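Local coordinates for protein putative regulator of transfer genes ArtA (Staphylococcus aureus subsp. aureus USA300, PDB 3GXQ) that binds DNA through a ribbon-helix-helix fold and regulates the transfer genes of a staphylococcal plasmid, at residues 25-30 against 34-39. Sequence-based numbering, arbitrary orientation.
Sequences EIIKYA and DFDNVS. With nucleotides of chain D.
Ala30 is the small knob of this contact. Ala30 CB sits in a shallow hollow made by the backbone of Asp36 and Asn37 and by Val38, 3.9 Å from Asn37 O. Val38 fits its two branches against helix 20-33. Val38 CG2 meets Ile27 CG1 at 3.9 Å, and Val38 CG1 faces Ile26 CG2 at 4.2 Å. With CG1 anti to the backbone N (chi1 175°), Val38 holds CG2 beside that N, facing Ile27. Asp34 lays OD2 beside Ala30 CA and the Tyr29 ring, whose plane is 48° from the carboxylate. Ala30 O accepts two bonds, from Asp34 N at 2.7 Å and from Asp36 N at 2.9 Å, on opposite faces of its carbonyl plane. A type I' turn from Asp34 to Asn37 links the two helices of the ribbon-helix-helix fold. Asn37 is the N-cap of helix 38-53, and its OD1 accepts from Gln40 N. The helix start grips the DT4 phosphate of chain D. Val38 N donates to OP1 of DT4 at 2.9 Å. Ser39 N and Ser39 OG both bond to OP2 of DT4. Asn37 ND2 donates to OP1 of DA3 of chain D at 3.2 Å. On the other subunit, Leu14 packs on Ile26 and Leu16 on Ser39.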
# COMPACT_ATOMS: atom_id res chain seq x y z
N GLU B 25 -11.58 1.16 -4.08
CA GLU B 25 -11.11 2.52 -4.29
C GLU B 25 -9.75 2.56 -4.94
O GLU B 25 -9.46 3.48 -5.71
CB GLU B 25 -11.09 3.29 -2.98
CG GLU B 25 -12.36 4.07 -2.71
CD GLU B 25 -12.49 4.44 -1.24
OE1 GLU B 25 -11.48 4.87 -0.64
OE2 GLU B 25 -13.61 4.31 -0.69
N ILE B 26 -8.92 1.57 -4.63
CA ILE B 26 -7.59 1.52 -5.22
C ILE B 26 -7.80 1.12 -6.68
O ILE B 26 -7.12 1.61 -7.57
CB ILE B 26 -6.67 0.50 -4.51
CG1 ILE B 26 -6.48 0.92 -3.04
CG2 ILE B 26 -5.32 0.44 -5.21
CD1 ILE B 26 -5.74 -0.09 -2.21
N ILE B 27 -8.76 0.24 -6.91
CA ILE B 27 -9.07 -0.23 -8.25
C ILE B 27 -9.66 0.91 -9.11
O ILE B 27 -9.30 1.06 -10.28
CB ILE B 27 -10.04 -1.42 -8.22
CG1 ILE B 27 -9.29 -2.67 -7.75
CG2 ILE B 27 -10.67 -1.61 -9.58
CD1 ILE B 27 -10.20 -3.88 -7.53
N LYS B 28 -10.56 1.70 -8.54
CA LYS B 28 -11.14 2.80 -9.31
C LYS B 28 -10.01 3.75 -9.71
O LYS B 28 -10.03 4.28 -10.81
CB LYS B 28 -12.20 3.54 -8.49
CG LYS B 28 -12.84 4.72 -9.21
CD LYS B 28 -14.04 5.24 -8.44
CE LYS B 28 -15.14 4.19 -8.34
NZ LYS B 28 -15.84 3.93 -9.64
N TYR B 29 -9.03 3.96 -8.82
CA TYR B 29 -7.90 4.85 -9.13
C TYR B 29 -7.02 4.23 -10.22
O TYR B 29 -6.50 4.93 -11.09
CB TYR B 29 -7.04 5.08 -7.87
CG TYR B 29 -5.84 6.00 -8.09
CD1 TYR B 29 -5.93 7.37 -7.89
CD2 TYR B 29 -4.61 5.49 -8.51
CE1 TYR B 29 -4.84 8.22 -8.12
CE2 TYR B 29 -3.51 6.32 -8.75
CZ TYR B 29 -3.63 7.69 -8.55
OH TYR B 29 -2.55 8.52 -8.80
N ALA B 30 -6.85 2.91 -10.17
CA ALA B 30 -6.04 2.20 -11.15
C ALA B 30 -6.71 2.33 -12.53
O ALA B 30 -6.04 2.50 -13.55
CB ALA B 30 -5.91 0.74 -10.75
N ASP B 34 -3.97 4.18 -14.03
CA ASP B 34 -2.94 3.25 -14.46
C ASP B 34 -3.32 2.09 -15.34
O ASP B 34 -2.71 1.03 -15.26
CB ASP B 34 -2.25 2.69 -13.24
CG ASP B 34 -2.03 3.73 -12.17
OD1 ASP B 34 -1.18 4.62 -12.34
OD2 ASP B 34 -2.73 3.67 -11.14
N PHE B 35 -4.31 2.28 -16.21
CA PHE B 35 -4.75 1.21 -17.09
C PHE B 35 -5.03 -0.07 -16.31
O PHE B 35 -4.65 -1.16 -16.73
CB PHE B 35 -3.70 0.97 -18.17
CG PHE B 35 -3.67 2.05 -19.22
CD1 PHE B 35 -2.49 2.38 -19.87
CD2 PHE B 35 -4.84 2.73 -19.57
CE1 PHE B 35 -2.47 3.37 -20.85
CE2 PHE B 35 -4.83 3.72 -20.55
CZ PHE B 35 -3.64 4.04 -21.19
N ASP B 36 -5.70 0.11 -15.18
CA ASP B 36 -6.10 -0.98 -14.31
C ASP B 36 -4.97 -1.76 -13.65
O ASP B 36 -5.19 -2.84 -13.13
CB ASP B 36 -7.03 -1.93 -15.08
CG ASP B 36 -8.16 -2.47 -14.21
OD1 ASP B 36 -8.32 -1.95 -13.09
OD2 ASP B 36 -8.89 -3.39 -14.64
N ASN B 37 -3.75 -1.22 -13.68
CA ASN B 37 -2.62 -1.90 -13.02
C ASN B 37 -2.71 -1.55 -11.53
O ASN B 37 -2.19 -0.53 -11.09
CB ASN B 37 -1.27 -1.43 -13.57
CG ASN B 37 -0.11 -2.20 -12.97
OD1 ASN B 37 -0.19 -2.65 -11.82
ND2 ASN B 37 0.98 -2.36 -13.73
N VAL B 38 -3.40 -2.40 -10.78
CA VAL B 38 -3.61 -2.19 -9.35
C VAL B 38 -2.33 -2.00 -8.56
O VAL B 38 -2.27 -1.14 -7.68
CB VAL B 38 -4.42 -3.36 -8.74
CG1 VAL B 38 -4.53 -3.19 -7.24
CG2 VAL B 38 -5.80 -3.40 -9.37
N SER B 39 -1.32 -2.81 -8.85
CA SER B 39 -0.02 -2.70 -8.17
C SER B 39 0.57 -1.30 -8.34
O SER B 39 1.09 -0.72 -7.38
CB SER B 39 0.97 -3.73 -8.73
OG SER B 39 0.56 -5.07 -8.47
P DT D 4 -2.28 -5.95 -11.15
OP1 DT D 4 -3.27 -5.13 -11.86
OP2 DT D 4 -1.62 -5.43 -9.94
O5' DT D 4 -2.99 -7.30 -10.75
C5' DT D 4 -2.32 -8.53 -10.93
C4' DT D 4 -3.25 -9.68 -10.66
O4' DT D 4 -2.39 -10.81 -10.43
C3' DT D 4 -4.06 -9.51 -9.38
O3' DT D 4 -5.32 -10.20 -9.51
C2' DT D 4 -3.14 -10.07 -8.32
C1' DT D 4 -2.40 -11.17 -9.06
N1 DT D 4 -1.00 -11.42 -8.64
C2 DT D 4 -0.53 -12.70 -8.82
O2 DT D 4 -1.19 -13.59 -9.31
N3 DT D 4 0.76 -12.90 -8.40
C4 DT D 4 1.61 -11.97 -7.84
O4 DT D 4 2.74 -12.32 -7.51
C5 DT D 4 1.05 -10.63 -7.70
C7 DT D 4 1.91 -9.54 -7.12
C6 DT D 4 -0.21 -10.43 -8.10
P DA D 3 3.97 -4.47 -11.57
OP1 DA D 3 3.51 -3.14 -12.00
OP2 DA D 3 4.45 -4.68 -10.20
O5' DA D 3 2.83 -5.56 -11.82
C5' DA D 3 2.37 -5.81 -13.13
C4' DA D 3 1.09 -6.61 -13.10
O4' DA D 3 1.40 -8.02 -13.00
C3' DA D 3 0.24 -6.29 -11.87
O3' DA D 3 -1.15 -6.43 -12.19
C2' DA D 3 0.73 -7.31 -10.85
C1' DA D 3 0.99 -8.52 -11.73
N9 DA D 3 1.97 -9.51 -11.27
C8 DA D 3 3.07 -9.32 -10.48
N7 DA D 3 3.74 -10.42 -10.23
C5 DA D 3 3.03 -11.40 -10.90
C6 DA D 3 3.23 -12.80 -11.03
N6 DA D 3 4.24 -13.47 -10.46
N1 DA D 3 2.34 -13.49 -11.78
C2 DA D 3 1.33 -12.82 -12.35
N3 DA D 3 1.04 -11.52 -12.30
C4 DA D 3 1.94 -10.86 -11.55